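La-related protein 7 homolog (Schizosaccharomyces pombe, PDB 6TZN) binds the telomerase RNA ter1 and promotes its assembly with the catalytic subunit trt1 in the telomerase holoenzyme, the present chain being its C-terminal xRRM domain. Local coordinates at residues 12-17 / 61-66; 20-25 / 53-58; 29-34 / 89-94; 71-76 / 102-107. One frame throughout, in Å; residues are numbered along the deposited sequence.

Contact 1 (12-17 / 61-66); sequences LLTRIK and IRWKTP. With NO3 (nitrate ion), chain B.
Leu12 lays CD1 over one face of the Arg62 guanidinium, toward its rim and 3.5 Å from NH1, the two side chains running alongside each other. The contact joins the two central antiparallel strands of the RRM sheet, 13-17 and 58-63, through Thr14 and Ile61, a hydrogen-bonded pair whose amides bond each other's carbonyl oxygens. The neighbouring pair, Leu13 and Arg62, is non-hydrogen-bonded and turns to the sheet face covered by helix 109-119, the extra C-terminal helix characteristic of the xRRM. There Leu13 CD2 rests on Arg62 CG at 3.9 Å. Arg62 has CG anti to its backbone N (chi1 -170°) and a bend at chi2; its NH1 then turns back to Trp63 O (2.9 Å), while NE and NH2 grip two oxygens of a nitrate, probably from the crystallisation liquor. A leucine in place of Arg62 would probably leave Trp63 O without this donor and Leu12 CD1 without a flat surface to lie on. On the other sheet face Ile16 CG1 meets Ile61 CG1 at 3.6 Å, and Trp63 NE1 donates, within its ring plane, to Thr14 OG1 at 2.9 Å with an N-H...O angle of 160°.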
loop_
_atom_site.group_PDB
_atom_site.type_symbol
_atom_site.label_atom_id
_atom_site.label_comp_id
_atom_site.label_asym_id
_atom_site.label_seq_id
_atom_site.Cartn_x
_atom_site.Cartn_y
_atom_site.Cartn_z
ATOM N N LEU A 12 -3.142 -3.282 -11.415
ATOM C CA LEU A 12 -3.380 -3.962 -10.150
ATOM C C LEU A 12 -2.404 -3.562 -9.053
ATOM O O LEU A 12 -2.663 -3.869 -7.886
ATOM C CB LEU A 12 -3.263 -5.482 -10.330
ATOM C CG LEU A 12 -4.300 -6.218 -11.186
ATOM C CD1 LEU A 12 -3.958 -7.710 -11.238
ATOM C CD2 LEU A 12 -5.692 -6.013 -10.629
ATOM N N LEU A 13 -1.297 -2.902 -9.388
ATOM C CA LEU A 13 -0.148 -2.800 -8.491
ATOM C C LEU A 13 -0.014 -1.389 -7.940
ATOM O O LEU A 13 0.006 -0.421 -8.707
ATOM C CB LEU A 13 1.142 -3.150 -9.234
ATOM C CG LEU A 13 1.183 -4.455 -10.020
ATOM C CD1 LEU A 13 2.509 -4.554 -10.763
ATOM C CD2 LEU A 13 0.987 -5.651 -9.090
ATOM N N THR A 14 0.113 -1.270 -6.619
ATOM C CA THR A 14 0.410 0.009 -5.984
ATOM C C THR A 14 1.667 -0.120 -5.138
ATOM O O THR A 14 1.795 -1.052 -4.340
ATOM C CB THR A 14 -0.737 0.519 -5.097
ATOM O OG1 THR A 14 -0.930 -0.362 -3.981
ATOM C CG2 THR A 14 -2.025 0.656 -5.901
ATOM N N ARG A 15 2.583 0.821 -5.301
ATOM C CA ARG A 15 3.718 0.926 -4.403
ATOM C C ARG A 15 3.301 1.777 -3.215
ATOM O O ARG A 15 2.723 2.854 -3.391
ATOM C CB ARG A 15 4.895 1.585 -5.113
ATOM C CG ARG A 15 6.049 1.909 -4.176
ATOM C CD ARG A 15 7.240 2.448 -4.933
ATOM N NE ARG A 15 8.012 1.362 -5.520
ATOM C CZ ARG A 15 8.028 1.073 -6.815
ATOM N NH1 ARG A 15 7.313 1.794 -7.669
ATOM N NH2 ARG A 15 8.763 0.062 -7.254
ATOM N N ILE A 16 3.559 1.280 -2.011
ATOM C CA ILE A 16 3.360 2.040 -0.783
ATOM C C ILE A 16 4.727 2.483 -0.297
ATOM O O ILE A 16 5.635 1.655 -0.163
ATOM C CB ILE A 16 2.660 1.193 0.296
ATOM C CG1 ILE A 16 1.425 0.482 -0.266
ATOM C CG2 ILE A 16 2.330 2.059 1.511
ATOM C CD1 ILE A 16 0.352 1.418 -0.750
ATOM N N LYS A 17 4.891 3.779 -0.058
ATOM C CA LYS A 17 6.157 4.334 0.398
ATOM C C LYS A 17 6.014 4.943 1.785
ATOM O O LYS A 17 4.932 5.393 2.182
ATOM C CB LYS A 17 6.672 5.414 -0.559
ATOM C CG LYS A 17 6.980 4.885 -1.946
ATOM C CD LYS A 17 7.744 5.896 -2.776
ATOM C CE LYS A 17 6.897 7.106 -3.102
ATOM N NZ LYS A 17 7.684 8.100 -3.881
ATOM N N ILE A 61 1.857 -3.748 -3.515
ATOM C CA ILE A 61 0.596 -4.433 -3.262
ATOM C C ILE A 61 0.000 -4.872 -4.593
ATOM O O ILE A 61 -0.169 -4.053 -5.507
ATOM C CB ILE A 61 -0.395 -3.522 -2.513
ATOM C CG1 ILE A 61 0.292 -2.745 -1.378
ATOM C CG2 ILE A 61 -1.581 -4.347 -2.008
ATOM C CD1 ILE A 61 0.969 -3.622 -0.333
ATOM N N ARG A 62 -0.326 -6.160 -4.705
ATOM C CA ARG A 62 -1.093 -6.686 -5.830
ATOM C C ARG A 62 -2.543 -6.777 -5.367
ATOM O O ARG A 62 -2.897 -7.653 -4.569
ATOM C CB ARG A 62 -0.555 -8.051 -6.269
ATOM C CG ARG A 62 -1.118 -8.593 -7.595
ATOM C CD ARG A 62 -2.502 -9.220 -7.431
ATOM N NE ARG A 62 -2.734 -10.287 -8.394
ATOM C CZ ARG A 62 -3.907 -10.594 -8.941
ATOM N NH1 ARG A 62 -4.996 -9.880 -8.672
ATOM N NH2 ARG A 62 -3.982 -11.622 -9.777
ATOM N N TRP A 63 -3.379 -5.872 -5.872
ATOM C CA TRP A 63 -4.779 -5.828 -5.488
ATOM C C TRP A 63 -5.580 -6.833 -6.302
ATOM O O TRP A 63 -5.162 -7.275 -7.375
ATOM C CB TRP A 63 -5.327 -4.416 -5.694
ATOM C CG TRP A 63 -4.718 -3.457 -4.728
ATOM C CD1 TRP A 63 -3.618 -2.662 -4.930
ATOM C CD2 TRP A 63 -5.152 -3.209 -3.388
ATOM N NE1 TRP A 63 -3.357 -1.921 -3.799
ATOM C CE2 TRP A 63 -4.276 -2.248 -2.832
ATOM C CE3 TRP A 63 -6.196 -3.708 -2.601
ATOM C CZ2 TRP A 63 -4.420 -1.773 -1.530
ATOM C CZ3 TRP A 63 -6.339 -3.237 -1.308
ATOM C CH2 TRP A 63 -5.453 -2.279 -0.783
ATOM N N LYS A 64 -6.752 -7.197 -5.778
ATOM C CA LYS A 64 -7.588 -8.161 -6.486
ATOM C C LYS A 64 -8.036 -7.623 -7.842
ATOM O O LYS A 64 -8.049 -8.365 -8.832
ATOM C CB LYS A 64 -8.786 -8.579 -5.633
ATOM C CG LYS A 64 -9.553 -9.764 -6.202
ATOM C CD LYS A 64 -10.735 -10.141 -5.326
ATOM C CE LYS A 64 -11.452 -11.363 -5.875
ATOM N NZ LYS A 64 -12.601 -11.765 -5.020
ATOM N N THR A 65 -8.421 -6.351 -7.904
ATOM C CA THR A 65 -8.956 -5.737 -9.115
ATOM C C THR A 65 -8.413 -4.324 -9.254
ATOM O O THR A 65 -7.994 -3.713 -8.266
ATOM C CB THR A 65 -10.492 -5.658 -9.104
ATOM O OG1 THR A 65 -10.915 -4.649 -8.174
ATOM C CG2 THR A 65 -11.127 -7.006 -8.757
ATOM N N PRO A 66 -8.453 -3.756 -10.470
ATOM C CA PRO A 66 -8.010 -2.359 -10.633
ATOM C C PRO A 66 -8.795 -1.369 -9.791
ATOM O O PRO A 66 -8.231 -0.363 -9.337
ATOM C CB PRO A 66 -8.197 -2.104 -12.135
ATOM C CG PRO A 66 -8.065 -3.449 -12.749
ATOM C CD PRO A 66 -8.725 -4.393 -11.774
HETATM N N NO3 B . -0.623 -13.128 -8.872
HETATM O O1 NO3 B . -0.388 -11.987 -8.405
HETATM O O2 NO3 B . 0.063 -14.110 -8.497
HETATM O O3 NO3 B . -1.533 -13.309 -9.728
#

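Contact 2 (20-25 / 53-58); sequences HPLTNK and RKDETE
Pro21, which meets Asp55 and Thr57 across the contact, sets its CD over one face of the His20 imidazole, toward the rim, while Leu22 CA lies in the ring plane at the edge. The same ring is fixed by its ND1, which accepts from Leu22 N at 3.1 Å with the donor tilted 17° from the plane. Across the contact the Asp55 carboxylate lies alongside Leu22, and Asp55 OD1 comes within 3.3 Å of Leu22 CD2. Lys54 approaches that methyl from another direction: its extended chain bends only at the last torsion (chi4 52°) and carries NZ to 3.7 Å from Leu22 CD2. The backbones add a weak, bent hydrogen bond from Asp55 N to Pro21 O and a CA-H...O contact from Pro21 CA to Glu56 O. Thr57 CG2 closes the far side against Pro21 CB at 3.9 Å. These are two tight turns packed at the surface, type I at 20-23 and type II at 53-56, belonging to the loop between the first strand and first helix and to the hairpin between the second and third strands of an RRM.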
loop_
_atom_site.group_PDB
_atom_site.type_symbol
_atom_site.label_atom_id
_atom_site.label_comp_id
_atom_site.label_asym_id
_atom_site.label_seq_id
_atom_site.Cartn_x
_atom_site.Cartn_y
_atom_site.Cartn_z
ATOM N N HIS A 20 6.923 2.266 8.114
ATOM C CA HIS A 20 7.917 2.101 9.165
ATOM C C HIS A 20 8.856 0.950 8.804
ATOM O O HIS A 20 8.386 -0.130 8.418
ATOM C CB HIS A 20 7.245 1.834 10.503
ATOM C CG HIS A 20 8.185 1.915 11.661
ATOM N ND1 HIS A 20 9.113 0.931 11.943
ATOM C CD2 HIS A 20 8.363 2.882 12.591
ATOM C CE1 HIS A 20 9.816 1.289 13.001
ATOM N NE2 HIS A 20 9.385 2.469 13.412
ATOM N N PRO A 21 10.177 1.141 8.903
ATOM C CA PRO A 21 11.104 0.127 8.368
ATOM C C PRO A 21 11.044 -1.207 9.091
ATOM O O PRO A 21 11.491 -2.215 8.534
ATOM C CB PRO A 21 12.484 0.788 8.521
ATOM C CG PRO A 21 12.294 1.797 9.614
ATOM C CD PRO A 21 10.889 2.325 9.410
ATOM N N LEU A 22 10.518 -1.254 10.312
ATOM C CA LEU A 22 10.504 -2.495 11.069
ATOM C C LEU A 22 9.116 -3.126 11.135
ATOM O O LEU A 22 8.866 -3.992 11.979
ATOM C CB LEU A 22 11.164 -2.307 12.435
ATOM C CG LEU A 22 12.673 -2.003 12.307
ATOM C CD1 LEU A 22 13.233 -1.400 13.578
ATOM C CD2 LEU A 22 13.473 -3.244 11.899
ATOM N N THR A 23 8.217 -2.731 10.229
ATOM C CA THR A 23 6.878 -3.295 10.165
ATOM C C THR A 23 6.916 -4.684 9.519
ATOM O O THR A 23 7.986 -5.245 9.253
ATOM C CB THR A 23 5.929 -2.314 9.475
ATOM O OG1 THR A 23 4.577 -2.652 9.806
ATOM C CG2 THR A 23 6.100 -2.325 7.949
ATOM N N ASN A 24 5.736 -5.267 9.305
ATOM C CA ASN A 24 5.624 -6.591 8.706
ATOM C C ASN A 24 4.370 -6.663 7.839
ATOM O O ASN A 24 3.545 -5.747 7.825
ATOM C CB ASN A 24 5.698 -7.714 9.755
ATOM C CG ASN A 24 4.551 -7.688 10.753
ATOM O OD1 ASN A 24 3.567 -6.971 10.583
ATOM N ND2 ASN A 24 4.665 -8.503 11.797
ATOM N N LYS A 25 4.238 -7.771 7.106
ATOM C CA LYS A 25 3.135 -7.902 6.157
ATOM C C LYS A 25 1.781 -7.866 6.854
ATOM O O LYS A 25 0.821 -7.302 6.320
ATOM C CB LYS A 25 3.282 -9.186 5.342
ATOM C CG LYS A 25 4.313 -9.104 4.234
ATOM C CD LYS A 25 4.374 -10.394 3.428
ATOM C CE LYS A 25 5.601 -10.412 2.539
ATOM N NZ LYS A 25 5.425 -11.278 1.347
ATOM N N ARG A 53 9.803 -6.682 2.203
ATOM C CA ARG A 53 11.007 -7.229 2.814
ATOM C C ARG A 53 11.301 -6.448 4.082
ATOM O O ARG A 53 11.320 -5.214 4.061
ATOM C CB ARG A 53 12.201 -7.110 1.866
ATOM C CG ARG A 53 13.459 -7.753 2.410
ATOM N N LYS A 54 11.555 -7.164 5.178
ATOM C CA LYS A 54 11.833 -6.509 6.450
ATOM C C LYS A 54 12.984 -5.519 6.312
ATOM O O LYS A 54 13.962 -5.768 5.597
ATOM C CB LYS A 54 12.167 -7.558 7.511
ATOM C CG LYS A 54 12.331 -6.986 8.905
ATOM C CD LYS A 54 12.441 -8.082 9.953
ATOM C CE LYS A 54 12.673 -7.498 11.333
ATOM N NZ LYS A 54 11.665 -6.452 11.647
ATOM N N ASP A 55 12.850 -4.380 6.996
ATOM C CA ASP A 55 13.828 -3.293 6.992
ATOM C C ASP A 55 13.844 -2.486 5.705
ATOM O O ASP A 55 14.787 -1.733 5.453
ATOM C CB ASP A 55 15.236 -3.712 7.447
ATOM C CG ASP A 55 15.597 -3.137 8.795
ATOM O OD1 ASP A 55 15.004 -2.111 9.184
ATOM O OD2 ASP A 55 16.466 -3.714 9.487
ATOM N N GLU A 56 12.807 -2.615 4.888
ATOM C CA GLU A 56 12.547 -1.675 3.812
ATOM C C GLU A 56 11.374 -0.785 4.200
ATOM O O GLU A 56 10.594 -1.106 5.101
ATOM C CB GLU A 56 12.285 -2.413 2.493
ATOM C CG GLU A 56 13.488 -3.289 2.104
ATOM C CD GLU A 56 13.488 -3.751 0.660
ATOM O OE1 GLU A 56 12.465 -3.599 -0.038
ATOM O OE2 GLU A 56 14.525 -4.286 0.215
ATOM N N THR A 57 11.271 0.359 3.527
ATOM C CA THR A 57 10.216 1.322 3.810
ATOM C C THR A 57 9.172 1.359 2.705
ATOM O O THR A 57 8.315 2.249 2.702
ATOM C CB THR A 57 10.805 2.716 4.048
ATOM O OG1 THR A 57 11.490 3.147 2.868
ATOM C CG2 THR A 57 11.771 2.710 5.228
ATOM N N GLU A 58 9.230 0.419 1.767
ATOM C CA GLU A 58 8.293 0.355 0.656
ATOM C C GLU A 58 7.767 -1.065 0.520
ATOM O O GLU A 58 8.425 -2.032 0.921
ATOM C CB GLU A 58 8.951 0.784 -0.665
ATOM C CG GLU A 58 9.480 2.208 -0.658
ATOM C CD GLU A 58 10.113 2.615 -1.976
ATOM O OE1 GLU A 58 10.140 1.785 -2.910
ATOM O OE2 GLU A 58 10.587 3.768 -2.071
#

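Contact 3 (29-34 / 89-94); sequences HSLLSY and IRAHRK
With chi1 at -176°, the Tyr34 ring leaves helix 25-39 on the side opposite its own amide nitrogen and reaches out to Arg90. There chi1 of 74° puts CG between the backbone N and the carbonyl carbon, over the centre of the His92 ring; CB, placed by the backbone, meets the phenol. Arg90 CB sits above one face of the tyrosine, 3.8 Å from the ring centroid and 26° off its normal, a CH-pi contact displaced toward the hydroxyl end and nearest CZ. Beyond CB the arginine chain leads away from the helix. The base of Tyr34 is filled by Ile89, whose CG2 touches Tyr34 CB at 3.9 Å and also faces Ser30 O, while its CD1 lies 3.7 Å from Ser30 CB. Deeper in, Ile89 O is buried with no hydrogen-bonding partner; Leu31 CG approaches it at 3.5 Å, and Leu31 CA supplies a long CA-H...O contact. Leu31 CD1 then reaches Ala91 CB at 4.0 Å. A serine in place of Tyr34 would probably leave Arg90 CB without its aromatic face and Arg38 without its cation-pi partner. The contact pins the long loop between helix 66-78 and strand 103-106 onto the first helix of the RRM, on the side of the fold away from the C-terminal helix.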
loop_
_atom_site.group_PDB
_atom_site.type_symbol
_atom_site.label_atom_id
_atom_site.label_comp_id
_atom_site.label_asym_id
_atom_site.label_seq_id
_atom_site.Cartn_x
_atom_site.Cartn_y
_atom_site.Cartn_z
ATOM N N HIS A 29 -1.097 -5.222 5.943
ATOM C CA HIS A 29 -2.439 -5.643 5.551
ATOM C C HIS A 29 -3.500 -4.937 6.389
ATOM O O HIS A 29 -4.481 -4.402 5.856
ATOM C CB HIS A 29 -2.568 -7.163 5.684
ATOM C CG HIS A 29 -3.863 -7.704 5.167
ATOM N ND1 HIS A 29 -3.944 -8.456 4.016
ATOM C CD2 HIS A 29 -5.126 -7.606 5.644
ATOM C CE1 HIS A 29 -5.202 -8.802 3.806
ATOM N NE2 HIS A 29 -5.940 -8.292 4.776
ATOM N N SER A 30 -3.313 -4.913 7.710
ATOM C CA SER A 30 -4.281 -4.261 8.586
ATOM C C SER A 30 -4.352 -2.766 8.319
ATOM O O SER A 30 -5.445 -2.180 8.317
ATOM C CB SER A 30 -3.913 -4.514 10.047
ATOM O OG SER A 30 -4.033 -5.889 10.348
ATOM N N LEU A 31 -3.198 -2.128 8.111
ATOM C CA LEU A 31 -3.175 -0.697 7.825
ATOM C C LEU A 31 -3.918 -0.397 6.526
ATOM O O LEU A 31 -4.755 0.519 6.462
ATOM C CB LEU A 31 -1.726 -0.215 7.756
ATOM C CG LEU A 31 -1.474 1.282 7.562
ATOM C CD1 LEU A 31 -0.133 1.674 8.194
ATOM C CD2 LEU A 31 -1.495 1.658 6.088
ATOM N N LEU A 32 -3.622 -1.157 5.472
ATOM C CA LEU A 32 -4.312 -0.950 4.202
ATOM C C LEU A 32 -5.816 -1.125 4.361
ATOM O O LEU A 32 -6.594 -0.321 3.847
ATOM C CB LEU A 32 -3.768 -1.923 3.160
ATOM C CG LEU A 32 -2.342 -1.671 2.680
ATOM C CD1 LEU A 32 -1.898 -2.798 1.770
ATOM C CD2 LEU A 32 -2.226 -0.336 1.959
ATOM N N SER A 33 -6.249 -2.164 5.078
ATOM C CA SER A 33 -7.678 -2.386 5.276
ATOM C C SER A 33 -8.315 -1.250 6.067
ATOM O O SER A 33 -9.424 -0.805 5.747
ATOM C CB SER A 33 -7.900 -3.720 5.982
ATOM O OG SER A 33 -7.303 -4.770 5.243
ATOM N N TYR A 34 -7.631 -0.776 7.105
ATOM C CA TYR A 34 -8.146 0.312 7.925
ATOM C C TYR A 34 -8.344 1.571 7.090
ATOM O O TYR A 34 -9.406 2.208 7.139
ATOM C CB TYR A 34 -7.164 0.560 9.076
ATOM C CG TYR A 34 -7.621 1.596 10.069
ATOM C CD1 TYR A 34 -7.417 2.953 9.833
ATOM C CD2 TYR A 34 -8.264 1.220 11.239
ATOM C CE1 TYR A 34 -7.852 3.904 10.737
ATOM C CE2 TYR A 34 -8.692 2.162 12.153
ATOM C CZ TYR A 34 -8.487 3.501 11.894
ATOM O OH TYR A 34 -8.911 4.432 12.806
ATOM N N ILE A 89 -1.426 0.514 13.092
ATOM C CA ILE A 89 -2.405 0.254 12.038
ATOM C C ILE A 89 -3.143 1.523 11.608
ATOM O O ILE A 89 -3.401 1.724 10.421
ATOM C CB ILE A 89 -3.402 -0.828 12.510
ATOM C CG1 ILE A 89 -2.691 -2.170 12.710
ATOM C CG2 ILE A 89 -4.582 -0.936 11.538
ATOM C CD1 ILE A 89 -3.549 -3.165 13.460
ATOM N N ARG A 90 -3.533 2.381 12.552
ATOM C CA ARG A 90 -4.356 3.522 12.171
ATOM C C ARG A 90 -3.529 4.702 11.679
ATOM O O ARG A 90 -4.038 5.521 10.906
ATOM C CB ARG A 90 -5.339 3.893 13.279
ATOM C CG ARG A 90 -4.766 4.584 14.467
ATOM C CD ARG A 90 -5.798 4.600 15.614
ATOM N NE ARG A 90 -5.606 3.461 16.507
ATOM C CZ ARG A 90 -6.263 3.264 17.648
ATOM N NH1 ARG A 90 -7.201 4.120 18.043
ATOM N NH2 ARG A 90 -5.980 2.204 18.399
ATOM N N ALA A 91 -2.258 4.784 12.071
ATOM C CA ALA A 91 -1.293 5.667 11.420
ATOM C C ALA A 91 -1.731 7.138 11.429
ATOM O O ALA A 91 -1.659 7.839 10.420
ATOM C CB ALA A 91 -0.968 5.170 10.005
ATOM N N HIS A 92 -2.142 7.625 12.593
ATOM C CA HIS A 92 -2.468 9.044 12.700
ATOM C C HIS A 92 -1.192 9.872 12.703
ATOM O O HIS A 92 -0.242 9.573 13.434
ATOM C CB HIS A 92 -3.250 9.320 13.979
ATOM C CG HIS A 92 -4.630 8.752 13.970
ATOM N ND1 HIS A 92 -5.441 8.753 15.082
ATOM C CD2 HIS A 92 -5.333 8.140 12.988
ATOM C CE1 HIS A 92 -6.596 8.183 14.781
ATOM N NE2 HIS A 92 -6.554 7.801 13.517
ATOM N N ARG A 93 -1.174 10.928 11.897
ATOM C CA ARG A 93 -0.055 11.855 11.933
ATOM C C ARG A 93 -0.018 12.556 13.284
ATOM O O ARG A 93 -1.054 12.944 13.830
ATOM C CB ARG A 93 -0.171 12.867 10.783
ATOM C CG ARG A 93 -1.277 13.917 10.924
ATOM C CD ARG A 93 -0.754 15.208 11.556
ATOM N NE ARG A 93 -1.757 16.270 11.572
ATOM C CZ ARG A 93 -2.616 16.479 12.565
ATOM N NH1 ARG A 93 -2.601 15.697 13.637
ATOM N NH2 ARG A 93 -3.493 17.474 12.487
ATOM N N LYS A 94 1.179 12.692 13.840
ATOM C CA LYS A 94 1.371 13.375 15.110
ATOM C C LYS A 94 2.116 14.680 14.875
ATOM O O LYS A 94 3.031 14.742 14.050
ATOM C CB LYS A 94 2.146 12.496 16.096
ATOM C CG LYS A 94 1.507 11.143 16.349
ATOM C CD LYS A 94 0.014 11.279 16.612
ATOM C CE LYS A 94 -0.588 9.969 17.095
ATOM N NZ LYS A 94 0.374 9.177 17.915
#

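Contact 4 (71-76 / 102-107); sequences TCINAF and LIAELI
Phe76 points from helix 66-78 toward strand 103-106 and meets two residues obliquely: CD1 approaches Leu102 CB at 3.8 Å, and CD2 approaches Ala104 CB at the same distance. Cys72 SG, one turn earlier in the helix, lies in the plane of the ring at its edge and also comes within 4.1 Å of Ala104 CB. The small methyl of Ala104 thus points into a groove framed by Phe76, Cys72 and Ile73. Ile73 comes from the other side. Both its torsions are near -60° (chi1 -60°, chi2 -55°), which folds CD1 over the strand backbone, 3.7 Å from Ala104 CB and against the peptides leading to Glu105 and Leu106. Helix and strand run in roughly opposite directions, their segment axes 7.3 Å apart at closest approach. Strand 103-106 is the fourth strand of the RRM and lies at one edge of its sheet; Ile103 and Glu105 bond to strand 13-17, whereas the carbonyls of Leu102 and Ala104 turn to the outer side. Two waters bridge them to the helix. One donates to Ile73 O (2.7 Å) and Ala104 O, the other to Phe76 O and Leu102 O (2.7 Å). Apolar packing therefore seals the inner side of this junction, while along its outer border each water donates to one carbonyl of the helix and one of segment 102-107, the two having no direct bond to each other.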
loop_
_atom_site.group_PDB
_atom_site.type_symbol
_atom_site.label_atom_id
_atom_site.label_comp_id
_atom_site.label_asym_id
_atom_site.label_seq_id
_atom_site.Cartn_x
_atom_site.Cartn_y
_atom_site.Cartn_z
ATOM N N THR A 71 -8.841 2.682 -5.456
ATOM C CA THR A 71 -9.332 3.103 -4.150
ATOM C C THR A 71 -8.172 3.338 -3.189
ATOM O O THR A 71 -8.176 4.301 -2.411
ATOM C CB THR A 71 -10.290 2.043 -3.599
ATOM O OG1 THR A 71 -11.406 1.889 -4.486
ATOM C CG2 THR A 71 -10.781 2.415 -2.208
ATOM N N CYS A 72 -7.166 2.462 -3.233
ATOM C CA CYS A 72 -5.983 2.635 -2.398
ATOM C C CYS A 72 -5.279 3.951 -2.716
ATOM O O CYS A 72 -4.921 4.717 -1.808
ATOM C CB CYS A 72 -5.043 1.451 -2.614
ATOM S SG CYS A 72 -3.468 1.598 -1.761
ATOM N N ILE A 73 -5.062 4.230 -4.004
ATOM C CA ILE A 73 -4.400 5.474 -4.395
ATOM C C ILE A 73 -5.175 6.679 -3.878
ATOM O O ILE A 73 -4.599 7.613 -3.305
ATOM C CB ILE A 73 -4.221 5.535 -5.923
ATOM C CG1 ILE A 73 -3.369 4.366 -6.420
ATOM C CG2 ILE A 73 -3.613 6.873 -6.328
ATOM C CD1 ILE A 73 -2.043 4.266 -5.749
ATOM N N ASN A 74 -6.499 6.670 -4.064
ATOM C CA ASN A 74 -7.314 7.799 -3.622
ATOM C C ASN A 74 -7.264 7.953 -2.108
ATOM O O ASN A 74 -7.225 9.076 -1.591
ATOM C CB ASN A 74 -8.759 7.614 -4.088
ATOM C CG ASN A 74 -8.906 7.741 -5.590
ATOM O OD1 ASN A 74 -8.052 8.320 -6.258
ATOM N ND2 ASN A 74 -9.998 7.201 -6.129
ATOM N N ALA A 75 -7.263 6.833 -1.383
ATOM C CA ALA A 75 -7.278 6.876 0.076
ATOM C C ALA A 75 -6.041 7.577 0.626
ATOM O O ALA A 75 -6.143 8.451 1.497
ATOM C CB ALA A 75 -7.377 5.455 0.627
ATOM N N PHE A 76 -4.853 7.198 0.149
ATOM C CA PHE A 76 -3.644 7.825 0.671
ATOM C C PHE A 76 -3.433 9.236 0.146
ATOM O O PHE A 76 -2.742 10.027 0.798
ATOM C CB PHE A 76 -2.418 6.950 0.422
ATOM C CG PHE A 76 -2.366 5.744 1.305
ATOM C CD1 PHE A 76 -1.944 5.853 2.622
ATOM C CD2 PHE A 76 -2.779 4.506 0.830
ATOM C CE1 PHE A 76 -1.910 4.748 3.443
ATOM C CE2 PHE A 76 -2.744 3.393 1.644
ATOM C CZ PHE A 76 -2.303 3.512 2.957
ATOM N N LEU A 102 2.688 8.487 4.512
ATOM C CA LEU A 102 2.489 7.353 3.622
ATOM C C LEU A 102 1.988 7.821 2.253
ATOM O O LEU A 102 1.099 8.677 2.151
ATOM C CB LEU A 102 1.481 6.387 4.245
ATOM C CG LEU A 102 2.034 5.621 5.453
ATOM C CD1 LEU A 102 0.916 5.113 6.335
ATOM C CD2 LEU A 102 2.903 4.464 4.976
ATOM N N ILE A 103 2.553 7.231 1.200
ATOM C CA ILE A 103 2.245 7.555 -0.188
ATOM C C ILE A 103 1.933 6.256 -0.915
ATOM O O ILE A 103 2.584 5.234 -0.678
ATOM C CB ILE A 103 3.454 8.241 -0.858
ATOM C CG1 ILE A 103 3.685 9.629 -0.261
ATOM C CG2 ILE A 103 3.286 8.306 -2.386
ATOM C CD1 ILE A 103 4.942 10.287 -0.758
ATOM N N ALA A 104 0.939 6.285 -1.800
ATOM C CA ALA A 104 0.641 5.155 -2.671
ATOM C C ALA A 104 0.664 5.620 -4.120
ATOM O O ALA A 104 0.063 6.648 -4.453
ATOM C CB ALA A 104 -0.710 4.512 -2.332
ATOM N N GLU A 105 1.347 4.864 -4.973
ATOM C CA GLU A 105 1.484 5.187 -6.389
ATOM C C GLU A 105 1.164 3.958 -7.226
ATOM O O GLU A 105 1.604 2.850 -6.906
ATOM C CB GLU A 105 2.918 5.626 -6.726
ATOM C CG GLU A 105 3.517 6.670 -5.803
ATOM C CD GLU A 105 4.982 6.938 -6.100
ATOM O OE1 GLU A 105 5.445 8.066 -5.824
ATOM O OE2 GLU A 105 5.672 6.024 -6.606
ATOM N N LEU A 106 0.422 4.162 -8.310
ATOM C CA LEU A 106 0.140 3.078 -9.237
ATOM C C LEU A 106 1.394 2.769 -10.042
ATOM O O LEU A 106 2.056 3.679 -10.552
ATOM C CB LEU A 106 -0.993 3.492 -10.174
ATOM C CG LEU A 106 -1.602 2.383 -11.034
ATOM C CD1 LEU A 106 -2.411 1.414 -10.185
ATOM C CD2 LEU A 106 -2.466 3.002 -12.135
ATOM N N ILE A 107 1.733 1.489 -10.143
ATOM C CA ILE A 107 2.882 1.050 -10.926
ATOM C C ILE A 107 2.410 0.777 -12.348
ATOM O O ILE A 107 1.440 0.040 -12.557
ATOM C CB ILE A 107 3.523 -0.200 -10.299
ATOM C CG1 ILE A 107 4.009 0.104 -8.876
ATOM C CG2 ILE A 107 4.681 -0.695 -11.156
ATOM C CD1 ILE A 107 4.588 -1.098 -8.147
HETATM O O HOH W 1 -1.948 8.112 -3.146
HETATM O O HOH W 2 0.062 10.595 0.556
#

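All four contacts lie in one xRRM domain. Contacts 1 and 4 sit about 8 Å apart between centres and share the sheet, since strands 13-17 and 103-106 are neighbours; along the chain contact 1 closes before contact 4 opens. Contact 2, its centre about 17 Å from that of contact 1, is nested in the loop contact 1 closes, at turns beyond the strand ends. Contact 3 crosses the other three in chain order. Its helix 25-39 packs Leu32 on Ile61 and Trp63 of contact 1, and Leu31 and Leu32 on Phe76 of contact 4. One hydrophobic core between the sheet and helices 25-39 and 66-78 thus joins contacts 1, 3 and 4; contact 2 lies at the surface.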